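Local coordinates for AP endonuclease, family protein 2 (Mycobacterium smegmatis, PDB 5TNV), which binds magnesium in a xylose isomerase-like TIM barrel and may act as an endonuclease, at residues Thr26-Leu34 / Leu289-Glu300; Ile173-Arg184 / Phe209-Val218. All coordinates share one frame; numbering follows the deposited sequence. Where two conformers were deposited one is given.

Interaction 1: Thr26-Leu34 / Leu289-Glu300; sequences TWPIAANML and LELGYTGPFCCE
Trp27 and Phe297 meet just before and at the start of two neighbouring parallel strands, 29-32 and 297-299. CE2 of Phe297 lies over one face of the indole, 3.4 Å from Trp27 NE1 and displaced toward the rim, with the phenyl plane turned 47° from the five-membered ring. Trp27 CG stands anti to the backbone N (chi1 -160°), which carries the ring across to the loop ahead of strand 297-299. There NE1 donates to Gly295 O at 2.8 Å; the acceptor lies in the indole plane, whereas the nitrogen sits well above the carbonyl plane. At the far end of the ring, Trp27 CH2 touches Leu289 CD2 at 3.4 Å, which brings in the end of helix 281-290.

Beyond the rings, Phe297 N donates to Pro28 O, Ala30 N to Phe297 O, Cys299 N to Ala30 O and Asn32 N to Cys299 O, a continuous parallel ladder. At its far end the Asn32 and Glu300 side chains run side by side, Asn32 ND2 being 3.8 Å from Glu300 CG. Asn32 OD1 accepts from Leu34 N at 2.9 Å in an Asx turn, which helps to orient the amide, while Glu300 OE1 forms a salt bridge with Lys254. The Glu300 side chain comes to about 4 Å from the bound magnesium at its nearest atom. First and last strands paired in parallel close a TIM barrel, here with the metal site at their C-terminal ends.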
loop_
_atom_site.group_PDB
_atom_site.type_symbol
_atom_site.label_atom_id
_atom_site.label_comp_id
_atom_site.label_asym_id
_atom_site.label_seq_id
_atom_site.Cartn_x
_atom_site.Cartn_y
_atom_site.Cartn_z
ATOM N N THR A 26 -11.062 -0.871 -25.067
ATOM C CA THR A 26 -10.468 0.089 -25.992
ATOM C C THR A 26 -10.362 1.463 -25.362
ATOM O O THR A 26 -9.870 2.381 -26.025
ATOM C CB THR A 26 -11.249 0.181 -27.308
ATOM O OG1 THR A 26 -12.622 0.509 -26.987
ATOM C CG2 THR A 26 -11.123 -1.141 -28.044
ATOM N N TRP A 27 -10.863 1.687 -24.144
ATOM C CA TRP A 27 -10.796 3.012 -23.549
ATOM C C TRP A 27 -9.333 3.367 -23.324
ATOM O O TRP A 27 -8.640 2.633 -22.616
ATOM C CB TRP A 27 -11.569 3.023 -22.221
ATOM C CG TRP A 27 -11.970 4.392 -21.773
ATOM C CD1 TRP A 27 -11.191 5.503 -21.668
ATOM C CD2 TRP A 27 -13.297 4.807 -21.386
ATOM N NE1 TRP A 27 -11.927 6.573 -21.258
ATOM C CE2 TRP A 27 -13.241 6.168 -21.063
ATOM C CE3 TRP A 27 -14.538 4.141 -21.297
ATOM C CZ2 TRP A 27 -14.354 6.865 -20.643
ATOM C CZ3 TRP A 27 -15.644 4.836 -20.881
ATOM C CH2 TRP A 27 -15.528 6.204 -20.561
ATOM N N PRO A 28 -8.801 4.446 -23.880
ATOM C CA PRO A 28 -7.369 4.706 -23.697
ATOM C C PRO A 28 -7.007 5.012 -22.243
ATOM O O PRO A 28 -7.621 5.878 -21.646
ATOM C CB PRO A 28 -7.087 5.875 -24.657
ATOM C CG PRO A 28 -8.140 5.748 -25.697
ATOM C CD PRO A 28 -9.356 5.402 -24.858
ATOM N N ILE A 29 -5.992 4.292 -21.770
ATOM C CA ILE A 29 -5.473 4.450 -20.397
ATOM C C ILE A 29 -3.975 4.629 -20.553
ATOM O O ILE A 29 -3.221 3.634 -20.637
ATOM C CB ILE A 29 -5.860 3.305 -19.472
ATOM C CG1 ILE A 29 -7.393 3.076 -19.397
ATOM C CG2 ILE A 29 -5.286 3.544 -18.106
ATOM C CD1 ILE A 29 -7.733 1.666 -18.895
ATOM N N ALA A 30 -3.517 5.859 -20.637
ATOM C CA ALA A 30 -2.139 6.123 -21.038
ATOM C C ALA A 30 -1.155 6.148 -19.895
ATOM O O ALA A 30 -1.463 6.641 -18.809
ATOM C CB ALA A 30 -2.061 7.480 -21.716
ATOM N N ALA A 31 0.050 5.636 -20.134
ATOM C CA ALA A 31 1.173 5.849 -19.227
ATOM C C ALA A 31 1.754 7.231 -19.430
ATOM O O ALA A 31 2.236 7.555 -20.546
ATOM C CB ALA A 31 2.262 4.821 -19.429
ATOM N N ASN A 32 1.778 8.062 -18.419
ATOM C CA ASN A 32 2.455 9.364 -18.493
ATOM C C ASN A 32 3.950 9.145 -18.478
ATOM O O ASN A 32 4.419 8.435 -17.601
ATOM C CB ASN A 32 2.008 10.206 -17.294
ATOM C CG ASN A 32 2.443 11.637 -17.307
ATOM O OD1 ASN A 32 3.654 11.862 -17.207
ATOM N ND2 ASN A 32 1.551 12.596 -17.410
ATOM N N MET A 33 4.708 9.733 -19.425
ATOM C CA MET A 33 6.144 9.497 -19.562
ATOM C C MET A 33 7.027 10.451 -18.748
ATOM O O MET A 33 8.246 10.345 -18.834
ATOM C CB MET A 33 6.533 9.590 -21.047
ATOM C CG MET A 33 5.836 8.533 -21.904
ATOM S SD MET A 33 6.310 6.823 -21.547
ATOM C CE MET A 33 7.920 6.764 -22.344
ATOM N N LEU A 34 6.447 11.331 -17.934
ATOM C CA LEU A 34 7.280 12.355 -17.281
ATOM C C LEU A 34 8.305 11.674 -16.350
ATOM O O LEU A 34 9.406 12.258 -16.172
ATOM C CB LEU A 34 6.468 13.410 -16.625
ATOM C CG LEU A 34 5.819 13.289 -15.367
ATOM C CD1 LEU A 34 6.759 13.474 -14.177
ATOM C CD2 LEU A 34 4.854 14.473 -15.223
ATOM N N LEU A 289 -18.742 8.117 -15.228
ATOM C CA LEU A 289 -19.482 7.513 -16.308
ATOM C C LEU A 289 -20.930 7.956 -16.273
ATOM O O LEU A 289 -21.515 8.264 -17.320
ATOM C CB LEU A 289 -19.370 5.998 -16.280
ATOM C CG LEU A 289 -18.061 5.397 -16.476
ATOM C CD1 LEU A 289 -18.106 3.898 -16.354
ATOM C CD2 LEU A 289 -17.598 5.736 -17.846
ATOM N N GLU A 290 -21.535 7.949 -15.091
ATOM C CA GLU A 290 -22.950 8.347 -14.913
ATOM C C GLU A 290 -23.157 9.773 -15.378
ATOM O O GLU A 290 -24.209 10.078 -15.949
ATOM C CB GLU A 290 -23.327 8.216 -13.442
ATOM C CG GLU A 290 -24.664 8.750 -13.063
ATOM C CD GLU A 290 -24.878 8.837 -11.548
ATOM O OE1 GLU A 290 -24.067 8.286 -10.752
ATOM O OE2 GLU A 290 -25.880 9.489 -11.202
ATOM N N LEU A 291 -22.158 10.631 -15.135
ATOM C CA LEU A 291 -22.188 12.043 -15.504
ATOM C C LEU A 291 -21.807 12.276 -16.958
ATOM O O LEU A 291 -21.753 13.450 -17.356
ATOM C CB LEU A 291 -21.325 12.856 -14.555
ATOM C CG LEU A 291 -21.770 12.907 -13.112
ATOM C CD1 LEU A 291 -20.724 13.552 -12.213
ATOM C CD2 LEU A 291 -23.091 13.637 -13.018
ATOM N N GLY A 292 -21.577 11.227 -17.766
ATOM C CA GLY A 292 -21.317 11.358 -19.183
ATOM C C GLY A 292 -19.848 11.512 -19.545
ATOM O O GLY A 292 -19.569 11.863 -20.685
ATOM N N TYR A 293 -18.927 11.207 -18.649
ATOM C CA TYR A 293 -17.518 11.323 -18.943
ATOM C C TYR A 293 -17.145 10.348 -20.036
ATOM O O TYR A 293 -17.478 9.163 -19.956
ATOM C CB TYR A 293 -16.698 11.054 -17.645
ATOM C CG TYR A 293 -15.214 11.179 -17.950
ATOM C CD1 TYR A 293 -14.614 12.409 -18.115
ATOM C CD2 TYR A 293 -14.390 10.052 -18.126
ATOM C CE1 TYR A 293 -13.268 12.546 -18.390
ATOM C CE2 TYR A 293 -13.037 10.158 -18.456
ATOM C CZ TYR A 293 -12.485 11.415 -18.593
ATOM O OH TYR A 293 -11.201 11.626 -18.942
ATOM N N THR A 294 -16.413 10.816 -21.035
ATOM C CA THR A 294 -15.949 9.967 -22.142
ATOM C C THR A 294 -14.509 10.161 -22.541
ATOM O O THR A 294 -14.055 9.497 -23.469
ATOM C CB THR A 294 -16.815 10.224 -23.416
ATOM O OG1 THR A 294 -16.671 11.604 -23.811
ATOM C CG2 THR A 294 -18.278 9.938 -23.179
ATOM N N GLY A 295 -13.751 11.014 -21.858
ATOM C CA GLY A 295 -12.387 11.286 -22.268
ATOM C C GLY A 295 -11.399 10.220 -21.904
ATOM O O GLY A 295 -11.668 9.358 -21.060
ATOM N N PRO A 296 -10.207 10.250 -22.483
ATOM C CA PRO A 296 -9.185 9.260 -22.164
ATOM C C PRO A 296 -8.686 9.468 -20.713
ATOM O O PRO A 296 -8.816 10.531 -20.132
ATOM C CB PRO A 296 -8.093 9.507 -23.202
ATOM C CG PRO A 296 -8.279 10.874 -23.654
ATOM C CD PRO A 296 -9.721 11.249 -23.481
ATOM N N PHE A 297 -8.073 8.397 -20.186
ATOM C CA PHE A 297 -7.376 8.446 -18.910
ATOM C C PHE A 297 -5.889 8.596 -19.097
ATOM O O PHE A 297 -5.329 8.128 -20.119
ATOM C CB PHE A 297 -7.632 7.157 -18.094
ATOM C CG PHE A 297 -9.056 6.961 -17.642
ATOM C CD1 PHE A 297 -9.496 7.451 -16.435
ATOM C CD2 PHE A 297 -9.951 6.245 -18.414
ATOM C CE1 PHE A 297 -10.781 7.247 -15.968
ATOM C CE2 PHE A 297 -11.257 6.030 -18.015
ATOM C CZ PHE A 297 -11.668 6.532 -16.791
ATOM N N CYS A 298 -5.221 9.139 -18.112
ATOM C CA CYS A 298 -3.773 9.186 -18.087
ATOM C C CYS A 298 -3.300 8.868 -16.656
ATOM O O CYS A 298 -3.662 9.570 -15.704
ATOM C CB CYS A 298 -3.277 10.569 -18.521
ATOM S SG CYS A 298 -1.498 10.714 -18.549
ATOM N N CYS A 299 -2.561 7.773 -16.551
ATOM C CA CYS A 299 -1.990 7.355 -15.279
ATOM C C CYS A 299 -0.666 8.128 -15.077
ATOM O O CYS A 299 0.290 7.927 -15.830
ATOM C CB CYS A 299 -1.740 5.853 -15.256
ATOM S SG CYS A 299 -3.219 4.875 -15.375
ATOM N N GLU A 300 -0.642 8.960 -14.063
ATOM C CA GLU A 300 0.449 9.749 -13.525
ATOM C C GLU A 300 0.747 9.244 -12.112
ATOM O O GLU A 300 -0.193 8.894 -11.451
ATOM C CB GLU A 300 0.170 11.277 -13.452
ATOM C CG GLU A 300 1.397 12.170 -13.659
ATOM C CD GLU A 300 1.916 12.839 -12.404
ATOM O OE1 GLU A 300 1.156 13.402 -11.554
ATOM O OE2 GLU A 300 3.206 12.881 -12.323
#

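Interaction 2: Ile173-Arg184 / Phe209-Val218; sequences IERVRELGDHAR and FIKDVDHDAV
The His215 ring is sandwiched between Gly180 and Arg184. Gly180 CA makes a CH-pi contact with one face, 4.0 Å from the ring centroid; over the opposite face lies the Arg184 guanidinium, its plane only 14° from that of the imidazole and its NH1 3.2 Å from His215 CE1. At the ring edge, NE2 donates to Asp181 OD1 at 2.8 Å, meeting the carboxylate on its anti side, and ND1 accepts from Ala217 N. Both ring nitrogens are thus engaged, which fixes the ring's rotation. A bend at chi3 (-68°) turns the Arg184 guanidinium so that NE and NH1 both grip Asp216 OD1, NE, at 2.9 Å, meeting its syn lone pair. Arg184 NH2 also forms a salt bridge with Asp181 OD1 at 3.6 Å.

Arg177, extended from CG to NE, reaches the C-terminal end of helix 203-213, where NE donates to Val213 O at 3.0 Å and NH2 to Asp212 O at 2.7 Å, while Ile173 CG2 covers one guanidinium face. Alongside these polar contacts, Val176 CG1 packs against CG1 of both Val213 and Val218, and Ile173 CG1 against Phe209 CE2. With ND1 accepting and NE2 donating, His215 could be neutral; Asp181 and Asp216 probably offset the charge of Arg184 beside it.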
loop_
_atom_site.group_PDB
_atom_site.type_symbol
_atom_site.label_atom_id
_atom_site.label_comp_id
_atom_site.label_asym_id
_atom_site.label_seq_id
_atom_site.Cartn_x
_atom_site.Cartn_y
_atom_site.Cartn_z
ATOM N N ILE A 173 -7.248 33.245 -20.009
ATOM C CA ILE A 173 -8.520 32.879 -20.655
ATOM C C ILE A 173 -8.416 33.080 -22.159
ATOM O O ILE A 173 -8.846 32.245 -22.977
ATOM C CB ILE A 173 -9.710 33.637 -20.020
ATOM C CG1 ILE A 173 -9.947 33.109 -18.559
ATOM C CG2 ILE A 173 -10.913 33.537 -20.889
ATOM C CD1 ILE A 173 -10.920 33.975 -17.775
ATOM N N GLU A 174 -7.839 34.221 -22.573
ATOM C CA GLU A 174 -7.678 34.544 -24.002
ATOM C C GLU A 174 -6.860 33.475 -24.681
ATOM O O GLU A 174 -7.223 33.014 -25.773
ATOM C CB GLU A 174 -6.997 35.917 -24.163
ATOM C CG GLU A 174 -6.669 36.450 -25.537
ATOM C CD GLU A 174 -5.876 37.761 -25.445
ATOM O OE1 GLU A 174 -6.162 38.640 -24.602
ATOM O OE2 GLU A 174 -4.917 37.952 -26.221
ATOM N N ARG A 175 -5.748 33.094 -24.056
ATOM C CA ARG A 175 -4.854 32.098 -24.683
ATOM C C ARG A 175 -5.453 30.696 -24.684
ATOM O O ARG A 175 -5.293 29.932 -25.634
ATOM C CB ARG A 175 -3.479 32.159 -24.054
ATOM C CG ARG A 175 -2.762 33.450 -24.452
ATOM C CD ARG A 175 -1.375 33.552 -23.824
ATOM N NE ARG A 175 -0.710 34.742 -24.323
ATOM C CZ ARG A 175 0.460 35.214 -23.918
ATOM N NH1 ARG A 175 1.183 34.590 -23.008
ATOM N NH2 ARG A 175 0.992 36.344 -24.408
ATOM N N VAL A 176 -6.192 30.334 -23.642
ATOM C CA VAL A 176 -6.956 29.081 -23.628
ATOM C C VAL A 176 -7.933 29.043 -24.782
ATOM O O VAL A 176 -8.034 28.026 -25.464
ATOM C CB VAL A 176 -7.648 28.879 -22.250
ATOM C CG1 VAL A 176 -8.690 27.797 -22.366
ATOM C CG2 VAL A 176 -6.574 28.507 -21.210
ATOM N N ARG A 177 -8.693 30.129 -24.976
ATOM C CA ARG A 177 -9.635 30.144 -26.080
ATOM C C ARG A 177 -8.980 30.003 -27.433
ATOM O O ARG A 177 -9.466 29.331 -28.331
ATOM C CB ARG A 177 -10.487 31.416 -26.056
ATOM C CG ARG A 177 -11.469 31.516 -24.893
ATOM C CD ARG A 177 -12.022 32.947 -24.799
ATOM N NE ARG A 177 -13.041 33.108 -23.838
ATOM C CZ ARG A 177 -13.537 34.260 -23.449
ATOM N NH1 ARG A 177 -13.065 35.393 -23.924
ATOM N NH2 ARG A 177 -14.507 34.199 -22.534
ATOM N N GLU A 178 -7.847 30.667 -27.595
ATOM C CA GLU A 178 -7.079 30.573 -28.840
ATOM C C GLU A 178 -6.677 29.135 -29.112
ATOM O O GLU A 178 -6.788 28.602 -30.235
ATOM C CB GLU A 178 -5.841 31.475 -28.738
ATOM C CG GLU A 178 -4.933 31.532 -29.901
ATOM C CD GLU A 178 -3.678 32.373 -29.630
ATOM O OE1 GLU A 178 -3.774 33.403 -28.873
ATOM O OE2 GLU A 178 -2.721 31.831 -30.224
ATOM N N LEU A 179 -6.168 28.439 -28.075
ATOM C CA LEU A 179 -5.857 27.024 -28.223
ATOM C C LEU A 179 -7.078 26.186 -28.491
ATOM O O LEU A 179 -7.047 25.277 -29.339
ATOM C CB LEU A 179 -5.079 26.517 -26.986
ATOM C CG LEU A 179 -3.670 27.109 -26.821
ATOM C CD1 LEU A 179 -3.117 26.696 -25.437
ATOM C CD2 LEU A 179 -2.740 26.662 -27.928
ATOM N N GLY A 180 -8.175 26.481 -27.796
ATOM C CA GLY A 180 -9.398 25.747 -28.052
ATOM C C GLY A 180 -9.904 25.878 -29.491
ATOM O O GLY A 180 -10.399 24.890 -30.066
ATOM N N ASP A 181 -9.814 27.074 -30.088
ATOM C CA ASP A 181 -10.198 27.219 -31.493
ATOM C C ASP A 181 -9.411 26.272 -32.384
ATOM O O ASP A 181 -9.961 25.621 -33.294
ATOM C CB ASP A 181 -10.044 28.652 -31.971
ATOM C CG ASP A 181 -10.948 29.680 -31.381
ATOM O OD1 ASP A 181 -12.003 29.309 -30.851
ATOM O OD2 ASP A 181 -10.603 30.867 -31.483
ATOM N N HIS A 182 -8.107 26.194 -32.145
ATOM C CA HIS A 182 -7.205 25.338 -32.948
ATOM C C HIS A 182 -7.536 23.866 -32.725
ATOM O O HIS A 182 -7.607 23.087 -33.676
ATOM C CB HIS A 182 -5.767 25.737 -32.687
ATOM C CG HIS A 182 -4.753 25.109 -33.578
ATOM N ND1 HIS A 182 -3.417 25.342 -33.356
ATOM C CD2 HIS A 182 -4.853 24.307 -34.663
ATOM C CE1 HIS A 182 -2.753 24.666 -34.310
ATOM N NE2 HIS A 182 -3.587 24.049 -35.093
ATOM N N ALA A 183 -7.715 23.519 -31.452
ATOM C CA ALA A 183 -8.116 22.125 -31.138
ATOM C C ALA A 183 -9.380 21.733 -31.874
ATOM O O ALA A 183 -9.467 20.669 -32.488
ATOM C CB ALA A 183 -8.246 21.978 -29.606
ATOM N N ARG A 184 -10.416 22.598 -31.773
ATOM C CA ARG A 184 -11.684 22.302 -32.431
ATOM C C ARG A 184 -11.522 22.044 -33.925
ATOM O O ARG A 184 -12.021 21.080 -34.486
ATOM C CB ARG A 184 -12.676 23.428 -32.200
ATOM C CG ARG A 184 -14.088 23.099 -32.633
ATOM C CD ARG A 184 -15.013 24.235 -32.859
ATOM N NE ARG A 184 -15.425 25.004 -31.757
ATOM C CZ ARG A 184 -15.166 26.301 -31.529
ATOM N NH1 ARG A 184 -15.703 26.796 -30.435
ATOM N NH2 ARG A 184 -14.416 27.101 -32.277
ATOM N N PHE A 209 -13.718 29.073 -13.903
ATOM C CA PHE A 209 -12.771 29.322 -15.000
ATOM C C PHE A 209 -13.294 28.693 -16.286
ATOM O O PHE A 209 -13.306 29.344 -17.353
ATOM C CB PHE A 209 -11.399 28.820 -14.643
ATOM C CG PHE A 209 -10.285 29.257 -15.580
ATOM C CD1 PHE A 209 -9.936 28.559 -16.725
ATOM C CD2 PHE A 209 -9.550 30.405 -15.274
ATOM C CE1 PHE A 209 -8.914 29.001 -17.538
ATOM C CE2 PHE A 209 -8.507 30.846 -16.085
ATOM C CZ PHE A 209 -8.208 30.135 -17.217
ATOM N N ILE A 210 -13.738 27.436 -16.239
ATOM C CA ILE A 210 -14.195 26.784 -17.462
ATOM C C ILE A 210 -15.468 27.467 -17.976
ATOM O O ILE A 210 -15.674 27.625 -19.177
ATOM C CB ILE A 210 -14.338 25.258 -17.294
ATOM C CG1 ILE A 210 -14.408 24.569 -18.655
ATOM C CG2 ILE A 210 -15.508 24.881 -16.440
ATOM C CD1 ILE A 210 -13.121 24.640 -19.440
ATOM N N LYS A 211 -16.312 27.954 -17.068
ATOM C CA LYS A 211 -17.490 28.711 -17.497
ATOM C C LYS A 211 -17.097 30.027 -18.151
ATOM O O LYS A 211 -17.642 30.422 -19.185
ATOM C CB LYS A 211 -18.393 28.983 -16.253
ATOM C CG LYS A 211 -19.160 27.695 -15.824
ATOM C CD LYS A 211 -20.236 27.949 -14.796
ATOM C CE LYS A 211 -20.917 26.652 -14.392
ATOM N NZ LYS A 211 -22.137 26.269 -15.172
ATOM N N ASP A 212 -16.121 30.724 -17.597
ATOM C CA ASP A 212 -15.648 31.968 -18.188
ATOM C C ASP A 212 -15.002 31.731 -19.551
ATOM O O ASP A 212 -15.187 32.559 -20.459
ATOM C CB ASP A 212 -14.664 32.694 -17.264
ATOM C CG ASP A 212 -15.327 33.346 -16.094
ATOM O OD1 ASP A 212 -16.544 33.638 -16.106
ATOM O OD2 ASP A 212 -14.606 33.679 -15.119
ATOM N N VAL A 213 -14.245 30.662 -19.714
ATOM C CA VAL A 213 -13.643 30.337 -21.002
ATOM C C VAL A 213 -14.739 30.148 -22.050
ATOM O O VAL A 213 -14.582 30.611 -23.167
ATOM C CB VAL A 213 -12.784 29.085 -20.860
ATOM C CG1 VAL A 213 -12.435 28.465 -22.207
ATOM C CG2 VAL A 213 -11.521 29.379 -20.060
ATOM N N ASP A 214 -15.836 29.455 -21.736
ATOM C CA ASP A 214 -17.026 29.348 -22.588
ATOM C C ASP A 214 -16.661 28.825 -23.972
ATOM O O ASP A 214 -16.944 29.456 -25.012
ATOM C CB ASP A 214 -17.739 30.701 -22.702
ATOM C CG ASP A 214 -19.113 30.554 -23.306
ATOM O OD1 ASP A 214 -19.700 29.455 -23.219
ATOM O OD2 ASP A 214 -19.627 31.537 -23.883
ATOM N N HIS A 215 -16.011 27.695 -24.019
ATOM C CA HIS A 215 -15.518 27.141 -25.299
ATOM C C HIS A 215 -15.823 25.659 -25.345
ATOM O O HIS A 215 -15.376 24.893 -24.460
ATOM C CB HIS A 215 -14.006 27.433 -25.412
ATOM C CG HIS A 215 -13.531 27.248 -26.821
ATOM N ND1 HIS A 215 -13.541 26.026 -27.483
ATOM C CD2 HIS A 215 -13.048 28.175 -27.699
ATOM C CE1 HIS A 215 -13.054 26.293 -28.701
ATOM N NE2 HIS A 215 -12.761 27.557 -28.853
ATOM N N ASP A 216 -16.514 25.218 -26.398
ATOM C CA ASP A 216 -16.939 23.833 -26.494
ATOM C C ASP A 216 -15.840 22.847 -26.880
ATOM O O ASP A 216 -16.131 21.636 -26.937
ATOM C CB ASP A 216 -18.125 23.672 -27.433
ATOM C CG ASP A 216 -17.877 23.947 -28.877
ATOM O OD1 ASP A 216 -16.739 24.203 -29.301
ATOM O OD2 ASP A 216 -18.898 23.929 -29.611
ATOM N N ALA A 217 -14.636 23.297 -27.085
ATOM C CA ALA A 217 -13.488 22.378 -27.269
ATOM C C ALA A 217 -12.482 22.504 -26.143
ATOM O O ALA A 217 -11.348 22.041 -26.310
ATOM C CB ALA A 217 -12.847 22.554 -28.635
ATOM N N VAL A 218 -12.888 23.059 -25.009
ATOM C CA VAL A 218 -12.038 23.108 -23.814
ATOM C C VAL A 218 -12.791 22.453 -22.666
ATOM O O VAL A 218 -14.019 22.609 -22.540
ATOM C CB VAL A 218 -11.653 24.553 -23.463
ATOM C CG1 VAL A 218 -10.685 24.548 -22.272
ATOM C CG2 VAL A 218 -11.008 25.273 -24.659
#

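From the N terminus, strand 29-32 comes first, and its partner in interaction 1 arrives only after 254 intervening residues, so this contact closes a loop spanning most of the chain and joins the first barrel strand to the last. Interaction 2 falls wholly within that span and bridges just 24 residues: helix 169-185 leads through strand 189-193 into helix 203-213, whose end and following turn return to helix 169-185 and lead into strand 218-221. The two contacts do not touch, their centres lying 21 Å apart and their nearest atoms about 11 Å. One seals the inner sheet near the magnesium; the other joins successive helices of the outer layer.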